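Putative peptidase (Chlamydophila abortus, PDB 3CE2) is a putative zinc metallopeptidase of the M3B family that probably cleaves small bioactive peptides, in the manner of oligopeptidase F. Local coordinates at residues 294-302 against 459-470; 497-505 against 515-523. All blocks are in the same frame, centred on the assembly; numbering follows the deposited sequence.

Contact 1 (294-302 against 459-470); sequences LITKYFSIK and TRCLDTIFSTLF
With its CG trans to the backbone N (chi1 176°), Tyr-298 sends its ring straight at helix 459-470, while Lys-302, its CG trans to the carbonyl carbon instead, runs out as an extended chain to the same target, Asp-463. The phenol enters as a knob among Thr-459, Leu-462, Asp-463 and Phe-466. Leu-462 CB lies over one face of the ring, 3.8 Å from its centroid, and on that same side the Phe-466 ring is nearly parallel to it, with planes at 11°, but slid so far along that the two barely overlap. A tyrosine suits this hole because its flat apolar face packs on carbon while its hydroxyl still finds an acceptor: Tyr-298 OH donates to Asp-463 OD1 over 2.7 Å. That oxygen is gripped twice, since Lys-302 NZ reaches OD1 at 2.9 Å in a salt bridge. The phenol comes from above the carboxylate plane and the ammonium from its other face, on the syn side, so the two donors do not compete for one position. NZ is also bonded to the carbonyls of Val-316 and Ala-318, so the buried ammonium has three acceptors, which should offset much of the cost of burying it. Farther along, Ile-295 offers a slim aliphatic branch to two phenylalanines: CG1 touches Phe-466 CE1 at 3.6 Å and also lies over the face of Phe-470. Leu-294 adds its CB, 4.2 Å from Phe-470 CZ. Aromatic at one end and ionic at the other, this is roughly antiparallel helix packing, axes 11.7 Å apart, in the mainly helical M3 peptidase fold.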
loop_
_atom_site.group_PDB
_atom_site.type_symbol
_atom_site.label_atom_id
_atom_site.label_comp_id
_atom_site.label_asym_id
_atom_site.label_seq_id
_atom_site.Cartn_x
_atom_site.Cartn_y
_atom_site.Cartn_z
ATOM N N LEU A 294 -17.981 16.694 5.386
ATOM C CA LEU A 294 -16.751 16.772 6.147
ATOM C C LEU A 294 -15.675 17.467 5.331
ATOM O O LEU A 294 -14.886 18.230 5.866
ATOM C CB LEU A 294 -16.306 15.395 6.638
ATOM C CG LEU A 294 -16.874 15.005 8.007
ATOM C CD1 LEU A 294 -16.056 13.918 8.616
ATOM C CD2 LEU A 294 -16.892 16.179 8.960
ATOM N N ILE A 295 -15.666 17.225 4.025
ATOM C CA ILE A 295 -14.787 17.963 3.135
ATOM C C ILE A 295 -15.155 19.436 3.251
ATOM O O ILE A 295 -14.304 20.275 3.559
ATOM C CB ILE A 295 -14.904 17.467 1.655
ATOM C CG1 ILE A 295 -14.310 16.072 1.499
ATOM C CG2 ILE A 295 -14.187 18.386 0.685
ATOM C CD1 ILE A 295 -14.760 15.404 0.228
ATOM N N THR A 296 -16.431 19.749 3.042
ATOM C CA THR A 296 -16.876 21.137 3.139
ATOM C C THR A 296 -16.365 21.794 4.418
ATOM O O THR A 296 -15.773 22.862 4.360
ATOM C CB THR A 296 -18.382 21.233 3.121
ATOM O OG1 THR A 296 -18.906 20.356 2.114
ATOM C CG2 THR A 296 -18.792 22.621 2.828
ATOM N N LYS A 297 -16.559 21.157 5.571
ATOM C CA LYS A 297 -16.098 21.758 6.834
ATOM C C LYS A 297 -14.624 22.094 6.803
ATOM O O LYS A 297 -14.245 23.241 7.033
ATOM C CB LYS A 297 -16.359 20.847 8.039
ATOM C CG LYS A 297 -17.592 21.190 8.841
ATOM C CD LYS A 297 -17.938 20.063 9.822
ATOM C CE LYS A 297 -19.206 20.383 10.635
ATOM N NZ LYS A 297 -19.871 19.148 11.134
ATOM N N TYR A 298 -13.803 21.079 6.518
ATOM C CA TYR A 298 -12.348 21.198 6.621
ATOM C C TYR A 298 -11.796 22.250 5.703
ATOM O O TYR A 298 -11.035 23.102 6.149
ATOM C CB TYR A 298 -11.631 19.871 6.325
ATOM C CG TYR A 298 -10.115 19.998 6.334
ATOM C CD1 TYR A 298 -9.454 20.632 7.394
ATOM C CD2 TYR A 298 -9.338 19.485 5.284
ATOM C CE1 TYR A 298 -8.063 20.751 7.414
ATOM C CE2 TYR A 298 -7.942 19.602 5.292
ATOM C CZ TYR A 298 -7.318 20.234 6.362
ATOM O OH TYR A 298 -5.955 20.338 6.381
ATOM N N PHE A 299 -12.174 22.192 4.426
ATOM C CA PHE A 299 -11.704 23.177 3.458
ATOM C C PHE A 299 -12.081 24.631 3.765
ATOM O O PHE A 299 -11.296 25.527 3.482
ATOM C CB PHE A 299 -12.103 22.797 2.034
ATOM C CG PHE A 299 -11.373 21.597 1.498
ATOM C CD1 PHE A 299 -10.259 21.079 2.170
ATOM C CD2 PHE A 299 -11.768 21.004 0.301
ATOM C CE1 PHE A 299 -9.566 19.968 1.683
ATOM C CE2 PHE A 299 -11.084 19.885 -0.207
ATOM C CZ PHE A 299 -9.977 19.366 0.494
ATOM N N SER A 300 -13.252 24.892 4.348
ATOM C CA SER A 300 -13.589 26.290 4.671
ATOM C C SER A 300 -12.678 26.799 5.763
ATOM O O SER A 300 -12.311 27.978 5.784
ATOM C CB SER A 300 -15.023 26.445 5.148
ATOM O OG SER A 300 -15.776 25.323 4.781
ATOM N N ILE A 301 -12.331 25.932 6.700
ATOM C CA ILE A 301 -11.377 26.358 7.694
ATOM C C ILE A 301 -10.130 26.803 6.966
ATOM O O ILE A 301 -9.603 27.873 7.228
ATOM C CB ILE A 301 -11.014 25.232 8.641
ATOM C CG1 ILE A 301 -12.236 24.840 9.464
ATOM C CG2 ILE A 301 -9.846 25.645 9.520
ATOM C CD1 ILE A 301 -11.960 23.717 10.417
ATOM N N LYS A 302 -9.660 25.981 6.032
ATOM C CA LYS A 302 -8.476 26.335 5.249
ATOM C C LYS A 302 -8.695 27.645 4.505
ATOM O O LYS A 302 -7.830 28.506 4.546
ATOM C CB LYS A 302 -8.070 25.219 4.280
ATOM C CG LYS A 302 -7.188 24.146 4.889
ATOM C CD LYS A 302 -6.290 23.519 3.802
ATOM C CE LYS A 302 -5.063 22.819 4.375
ATOM N NZ LYS A 302 -4.249 22.220 3.295
ATOM N N THR A 459 -2.854 20.131 10.520
ATOM C CA THR A 459 -3.018 20.350 9.101
ATOM C C THR A 459 -2.446 19.162 8.322
ATOM O O THR A 459 -3.055 18.694 7.354
ATOM C CB THR A 459 -2.397 21.691 8.677
ATOM O OG1 THR A 459 -3.259 22.748 9.115
ATOM C CG2 THR A 459 -2.286 21.766 7.183
ATOM N N ARG A 460 -1.301 18.651 8.780
ATOM C CA ARG A 460 -0.642 17.553 8.104
ATOM C C ARG A 460 -1.518 16.307 8.186
ATOM O O ARG A 460 -1.686 15.548 7.220
ATOM C CB ARG A 460 0.719 17.286 8.730
ATOM C CG ARG A 460 1.569 16.338 7.900
ATOM C CD ARG A 460 3.015 16.365 8.324
ATOM N NE ARG A 460 3.156 16.014 9.735
ATOM C CZ ARG A 460 3.428 16.879 10.710
ATOM N NH1 ARG A 460 3.525 16.447 11.960
ATOM N NH2 ARG A 460 3.608 18.169 10.440
ATOM N N CYS A 461 -2.088 16.138 9.363
ATOM C CA CYS A 461 -2.953 15.039 9.667
ATOM C C CYS A 461 -4.268 15.049 8.877
ATOM O O CYS A 461 -4.715 14.013 8.393
ATOM C CB CYS A 461 -3.237 15.069 11.161
ATOM S SG CYS A 461 -4.557 14.003 11.629
ATOM N N LEU A 462 -4.905 16.201 8.726
ATOM C CA LEU A 462 -6.145 16.198 7.964
ATOM C C LEU A 462 -5.888 16.107 6.463
ATOM O O LEU A 462 -6.608 15.401 5.745
ATOM C CB LEU A 462 -7.039 17.371 8.354
ATOM C CG LEU A 462 -7.529 17.231 9.810
ATOM C CD1 LEU A 462 -7.838 18.560 10.470
ATOM C CD2 LEU A 462 -8.738 16.277 9.925
ATOM N N ASP A 463 -4.847 16.784 5.984
ATOM C CA ASP A 463 -4.468 16.675 4.559
ATOM C C ASP A 463 -4.299 15.195 4.174
ATOM O O ASP A 463 -4.783 14.744 3.122
ATOM C CB ASP A 463 -3.165 17.438 4.266
ATOM C CG ASP A 463 -3.326 18.985 4.328
ATOM O OD1 ASP A 463 -4.478 19.521 4.316
ATOM O OD2 ASP A 463 -2.265 19.667 4.386
ATOM N N THR A 464 -3.613 14.450 5.041
ATOM C CA THR A 464 -3.374 13.030 4.841
ATOM C C THR A 464 -4.685 12.253 4.833
ATOM O O THR A 464 -4.973 11.488 3.906
ATOM C CB THR A 464 -2.510 12.489 5.981
ATOM O OG1 THR A 464 -1.212 13.073 5.893
ATOM C CG2 THR A 464 -2.395 10.988 5.919
ATOM N N ILE A 465 -5.484 12.459 5.875
ATOM C CA ILE A 465 -6.780 11.808 5.954
ATOM C C ILE A 465 -7.637 12.162 4.731
ATOM O O ILE A 465 -8.203 11.278 4.076
ATOM C CB ILE A 465 -7.500 12.178 7.251
ATOM C CG1 ILE A 465 -6.669 11.724 8.442
ATOM C CG2 ILE A 465 -8.808 11.492 7.312
ATOM C CD1 ILE A 465 -7.254 12.141 9.768
ATOM N N PHE A 466 -7.715 13.443 4.400
ATOM C CA PHE A 466 -8.548 13.826 3.259
ATOM C C PHE A 466 -8.027 13.346 1.922
ATOM O O PHE A 466 -8.821 13.006 1.062
ATOM C CB PHE A 466 -8.926 15.315 3.258
ATOM C CG PHE A 466 -10.080 15.615 4.159
ATOM C CD1 PHE A 466 -11.388 15.406 3.722
ATOM C CD2 PHE A 466 -9.867 16.032 5.474
ATOM C CE1 PHE A 466 -12.455 15.626 4.570
ATOM C CE2 PHE A 466 -10.938 16.260 6.332
ATOM C CZ PHE A 466 -12.225 16.067 5.878
ATOM N N SER A 467 -6.714 13.277 1.739
ATOM C CA SER A 467 -6.220 12.744 0.469
ATOM C C SER A 467 -6.215 11.215 0.411
ATOM O O SER A 467 -6.427 10.632 -0.667
ATOM C CB SER A 467 -4.842 13.296 0.111
ATOM O OG SER A 467 -3.862 12.643 0.879
ATOM N N THR A 468 -5.990 10.545 1.544
ATOM C CA THR A 468 -5.965 9.103 1.436
ATOM C C THR A 468 -7.335 8.456 1.623
ATOM O O THR A 468 -7.547 7.323 1.187
ATOM C CB THR A 468 -4.819 8.392 2.234
ATOM O OG1 THR A 468 -5.357 7.458 3.174
ATOM C CG2 THR A 468 -3.892 9.372 2.903
ATOM N N LEU A 469 -8.284 9.165 2.216
ATOM C CA LEU A 469 -9.616 8.582 2.343
ATOM C C LEU A 469 -10.590 9.103 1.286
ATOM O O LEU A 469 -11.019 8.356 0.408
ATOM C CB LEU A 469 -10.153 8.765 3.754
ATOM C CG LEU A 469 -11.655 8.587 3.994
ATOM C CD1 LEU A 469 -12.220 7.455 3.193
ATOM C CD2 LEU A 469 -11.932 8.353 5.464
ATOM N N PHE A 470 -10.929 10.384 1.352
ATOM C CA PHE A 470 -11.937 10.955 0.442
ATOM C C PHE A 470 -11.531 10.948 -1.024
ATOM O O PHE A 470 -12.279 10.460 -1.887
ATOM C CB PHE A 470 -12.356 12.364 0.894
ATOM C CG PHE A 470 -13.222 12.346 2.110
ATOM C CD1 PHE A 470 -14.604 12.311 1.993
ATOM C CD2 PHE A 470 -12.663 12.281 3.371
ATOM C CE1 PHE A 470 -15.422 12.245 3.113
ATOM C CE2 PHE A 470 -13.475 12.227 4.494
ATOM C CZ PHE A 470 -14.855 12.202 4.362
#

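Contact 2 (497-505 against 515-523)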
loop_
_atom_site.group_PDB
_atom_site.type_symbol
_atom_site.label_atom_id
_atom_site.label_comp_id
_atom_site.label_asym_id
_atom_site.label_seq_id
_atom_site.Cartn_x
_atom_site.Cartn_y
_atom_site.Cartn_z
ATOM N N LEU A 497 -16.140 10.436 -20.088
ATOM C CA LEU A 497 -15.214 10.409 -18.953
ATOM C C LEU A 497 -15.233 11.740 -18.225
ATOM O O LEU A 497 -15.323 11.812 -16.998
ATOM C CB LEU A 497 -13.794 10.092 -19.429
ATOM C CG LEU A 497 -13.685 8.657 -19.944
ATOM C CD1 LEU A 497 -12.374 8.348 -20.703
ATOM C CD2 LEU A 497 -13.842 7.740 -18.770
ATOM N N SER A 498 -15.178 12.810 -18.988
ATOM C CA SER A 498 -15.099 14.110 -18.376
ATOM C C SER A 498 -16.365 14.547 -17.666
ATOM O O SER A 498 -16.286 15.391 -16.790
ATOM C CB SER A 498 -14.650 15.145 -19.392
ATOM O OG SER A 498 -13.244 15.124 -19.443
ATOM N N SER A 499 -17.515 13.986 -18.033
ATOM C CA SER A 499 -18.783 14.329 -17.367
ATOM C C SER A 499 -18.915 13.557 -16.091
ATOM O O SER A 499 -19.236 14.103 -15.049
ATOM C CB SER A 499 -19.983 13.965 -18.230
ATOM O OG SER A 499 -20.060 14.850 -19.318
ATOM N N THR A 500 -18.688 12.258 -16.210
ATOM C CA THR A 500 -18.658 11.363 -15.092
ATOM C C THR A 500 -17.770 11.946 -13.994
ATOM O O THR A 500 -18.155 11.997 -12.816
ATOM C CB THR A 500 -18.086 10.032 -15.550
ATOM O OG1 THR A 500 -18.922 9.504 -16.575
ATOM C CG2 THR A 500 -18.030 9.048 -14.427
ATOM N N TYR A 501 -16.580 12.389 -14.369
ATOM C CA TYR A 501 -15.648 12.850 -13.362
ATOM C C TYR A 501 -16.116 14.192 -12.801
ATOM O O TYR A 501 -15.933 14.494 -11.610
ATOM C CB TYR A 501 -14.231 12.917 -13.933
ATOM C CG TYR A 501 -13.162 12.997 -12.900
ATOM C CD1 TYR A 501 -12.593 11.847 -12.368
ATOM C CD2 TYR A 501 -12.709 14.216 -12.450
ATOM C CE1 TYR A 501 -11.605 11.919 -11.394
ATOM C CE2 TYR A 501 -11.730 14.302 -11.475
ATOM C CZ TYR A 501 -11.182 13.151 -10.947
ATOM O OH TYR A 501 -10.181 13.249 -9.980
ATOM N N LYS A 502 -16.736 14.996 -13.649
ATOM C CA LYS A 502 -17.215 16.303 -13.194
ATOM C C LYS A 502 -18.312 16.181 -12.127
ATOM O O LYS A 502 -18.220 16.801 -11.071
ATOM C CB LYS A 502 -17.702 17.169 -14.353
ATOM C CG LYS A 502 -18.162 18.525 -13.867
ATOM C CD LYS A 502 -18.211 19.563 -14.962
ATOM C CE LYS A 502 -17.934 20.948 -14.337
ATOM N NZ LYS A 502 -18.328 22.116 -15.195
ATOM N N ASN A 503 -19.333 15.374 -12.412
ATOM C CA ASN A 503 -20.407 15.105 -11.451
ATOM C C ASN A 503 -19.806 14.613 -10.165
ATOM O O ASN A 503 -20.170 15.077 -9.089
ATOM C CB ASN A 503 -21.457 14.108 -11.990
ATOM C CG ASN A 503 -22.108 14.585 -13.315
ATOM O OD1 ASN A 503 -22.297 15.790 -13.551
ATOM N ND2 ASN A 503 -22.439 13.635 -14.179
ATOM N N LEU A 504 -18.854 13.700 -10.272
ATOM C CA LEU A 504 -18.203 13.193 -9.080
ATOM C C LEU A 504 -17.493 14.296 -8.313
ATOM O O LEU A 504 -17.649 14.402 -7.092
ATOM C CB LEU A 504 -17.232 12.061 -9.408
ATOM C CG LEU A 504 -17.695 10.620 -9.218
ATOM C CD1 LEU A 504 -19.094 10.395 -9.787
ATOM C CD2 LEU A 504 -16.689 9.687 -9.887
ATOM N N GLN A 505 -16.721 15.127 -9.005
ATOM C CA GLN A 505 -16.022 16.199 -8.288
ATOM C C GLN A 505 -17.053 17.020 -7.572
ATOM O O GLN A 505 -16.809 17.613 -6.517
ATOM C CB GLN A 505 -15.254 17.090 -9.243
ATOM C CG GLN A 505 -14.046 16.399 -9.848
ATOM C CD GLN A 505 -13.409 17.237 -10.905
ATOM O OE1 GLN A 505 -13.961 17.385 -11.988
ATOM N NE2 GLN A 505 -12.252 17.809 -10.604
ATOM N N PHE A 515 -14.612 25.459 -9.309
ATOM C CA PHE A 515 -13.949 24.729 -10.376
ATOM C C PHE A 515 -13.243 25.642 -11.345
ATOM O O PHE A 515 -13.654 26.768 -11.536
ATOM C CB PHE A 515 -14.943 23.849 -11.133
ATOM C CG PHE A 515 -15.534 22.774 -10.292
ATOM C CD1 PHE A 515 -15.006 22.495 -9.034
ATOM C CD2 PHE A 515 -16.594 22.015 -10.749
ATOM C CE1 PHE A 515 -15.531 21.493 -8.226
ATOM C CE2 PHE A 515 -17.138 20.999 -9.940
ATOM C CZ PHE A 515 -16.591 20.752 -8.665
ATOM N N ASP A 516 -12.151 25.166 -11.931
ATOM C CA ASP A 516 -11.547 25.864 -13.045
ATOM C C ASP A 516 -12.041 25.191 -14.306
ATOM O O ASP A 516 -12.681 24.153 -14.229
ATOM C CB ASP A 516 -10.037 25.856 -12.943
ATOM C CG ASP A 516 -9.538 26.743 -11.833
ATOM O OD1 ASP A 516 -9.195 27.929 -12.103
ATOM O OD2 ASP A 516 -9.494 26.257 -10.684
ATOM N N VAL A 517 -11.789 25.782 -15.466
ATOM C CA VAL A 517 -12.424 25.287 -16.699
ATOM C C VAL A 517 -11.949 23.891 -17.100
ATOM O O VAL A 517 -12.661 23.182 -17.777
ATOM C CB VAL A 517 -12.277 26.289 -17.883
ATOM C CG1 VAL A 517 -12.971 27.574 -17.555
ATOM C CG2 VAL A 517 -10.803 26.600 -18.156
ATOM N N LEU A 518 -10.754 23.487 -16.673
ATOM C CA LEU A 518 -10.246 22.178 -17.066
ATOM C C LEU A 518 -10.153 21.193 -15.918
ATOM O O LEU A 518 -9.568 20.112 -16.040
ATOM C CB LEU A 518 -8.901 22.341 -17.757
ATOM C CG LEU A 518 -9.138 23.051 -19.101
ATOM C CD1 LEU A 518 -7.846 23.277 -19.864
ATOM C CD2 LEU A 518 -10.198 22.312 -19.988
ATOM N N SER A 519 -10.746 21.558 -14.796
ATOM C CA SER A 519 -10.588 20.777 -13.574
ATOM C C SER A 519 -11.017 19.341 -13.756
ATOM O O SER A 519 -10.487 18.434 -13.115
ATOM C CB SER A 519 -11.375 21.409 -12.437
ATOM O OG SER A 519 -10.720 22.591 -12.041
ATOM N N ASN A 520 -11.970 19.131 -14.642
ATOM C CA ASN A 520 -12.512 17.813 -14.818
ATOM C C ASN A 520 -11.683 16.944 -15.753
ATOM O O ASN A 520 -12.172 15.919 -16.229
ATOM C CB ASN A 520 -13.926 17.934 -15.360
ATOM C CG ASN A 520 -13.962 18.550 -16.730
ATOM O OD1 ASN A 520 -13.250 19.513 -17.019
ATOM N ND2 ASN A 520 -14.789 17.990 -17.593
ATOM N N ILE A 521 -10.450 17.359 -16.047
ATOM C CA ILE A 521 -9.572 16.565 -16.905
ATOM C C ILE A 521 -8.727 15.637 -16.036
ATOM O O ILE A 521 -8.013 14.790 -16.553
ATOM C CB ILE A 521 -8.665 17.466 -17.806
ATOM C CG1 ILE A 521 -8.153 16.719 -19.037
ATOM C CG2 ILE A 521 -7.468 17.983 -17.035
ATOM C CD1 ILE A 521 -9.196 15.883 -19.735
ATOM N N GLU A 522 -8.834 15.780 -14.711
ATOM C CA GLU A 522 -7.983 15.024 -13.780
ATOM C C GLU A 522 -7.927 13.539 -14.075
ATOM O O GLU A 522 -6.875 12.921 -13.944
ATOM C CB GLU A 522 -8.368 15.265 -12.313
ATOM C CG GLU A 522 -7.504 16.324 -11.611
ATOM C CD GLU A 522 -8.313 17.257 -10.697
ATOM O OE1 GLU A 522 -8.843 16.763 -9.666
ATOM O OE2 GLU A 522 -8.410 18.480 -11.015
ATOM N N TRP A 523 -9.044 12.956 -14.487
ATOM C CA TRP A 523 -9.059 11.526 -14.738
ATOM C C TRP A 523 -7.944 11.118 -15.680
ATOM O O TRP A 523 -7.435 10.000 -15.597
ATOM C CB TRP A 523 -10.389 11.091 -15.312
ATOM C CG TRP A 523 -10.694 11.719 -16.606
ATOM C CD1 TRP A 523 -11.456 12.810 -16.808
ATOM C CD2 TRP A 523 -10.275 11.272 -17.901
ATOM N NE1 TRP A 523 -11.534 13.098 -18.148
ATOM C CE2 TRP A 523 -10.817 12.164 -18.843
ATOM C CE3 TRP A 523 -9.489 10.201 -18.355
ATOM C CZ2 TRP A 523 -10.591 12.042 -20.214
ATOM C CZ3 TRP A 523 -9.280 10.068 -19.717
ATOM C CH2 TRP A 523 -9.838 10.987 -20.637
#
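Trp-523 and Leu-497 form the tight end of this contact. Leu-497 CB sits over the indole, 3.9 Å from the centroid of its six-membered ring, and CD1 reaches CH2 at 3.7 Å; a branched aliphatic residue suits so broad an aromatic face. The carbonyl O of Ile-521 lies over the opposite face. At the indole's edge NE1 donates almost straight to Ser-498 OG (3.0 Å, 170°), in the ring plane, and Ser-498 OG is itself bonded to Glu-494. Serine is small enough to let the tryptophan in and still supply an acceptor for its buried N-H. Next along the helix, Tyr-501 receives the backbone N of Trp-523 over one ring face, while its other neighbours include Phe-478 of helix 451-487, met edge-to-face. Asn-520 holds the middle: with chi1 at 64°, CG lies between the backbone N and carbonyl carbon, and ND2 reaches Ser-498 O at 3.1 Å, from the face of that carbonyl not used by Lys-502 N. Gln-505 NE2 makes a more bent bond to Ser-519 O (3.1 Å, 145°), high above the carbonyl plane. Toward solvent the contact thins out. The extended chain of exposed Lys-502 crosses Phe-515 at a slant, with CE at the ring edge, 4.0 Å from CD2, while Gln-505 CB meets Phe-515 CZ at 3.9 Å. Beyond Phe-515 the loop swings away in a type I beta turn, Asp-516 to Ser-519. The whole is a helix and its returning loop, pinned by two side-chain amides and an indole N-H, beside the zinc-binding His-312, to which Asp-516 is hydrogen-bonded.

Contact 1 comes wholly before contact 2 along the chain, and both lie within the M3 peptidase region, on the same side of the molecule's centre. Their centres are 20 Å apart and their nearest atoms about 7 Å, so they do not touch. Helix 451-487 joins them: it supplies the 459-470 half of contact 1, and farther on its Phe-475 and Phe-478 pack against the next helix, 494-509, which carries the 497-505 half of contact 2. Contact 1 thus unites helices distant in sequence, whereas contact 2 folds a loop back on its own helix. Both flank the Asp-310/His-312 zinc site: the His-312 side chain is about 11 Å from that of Lys-302 and about 6 Å from that of Ser-519.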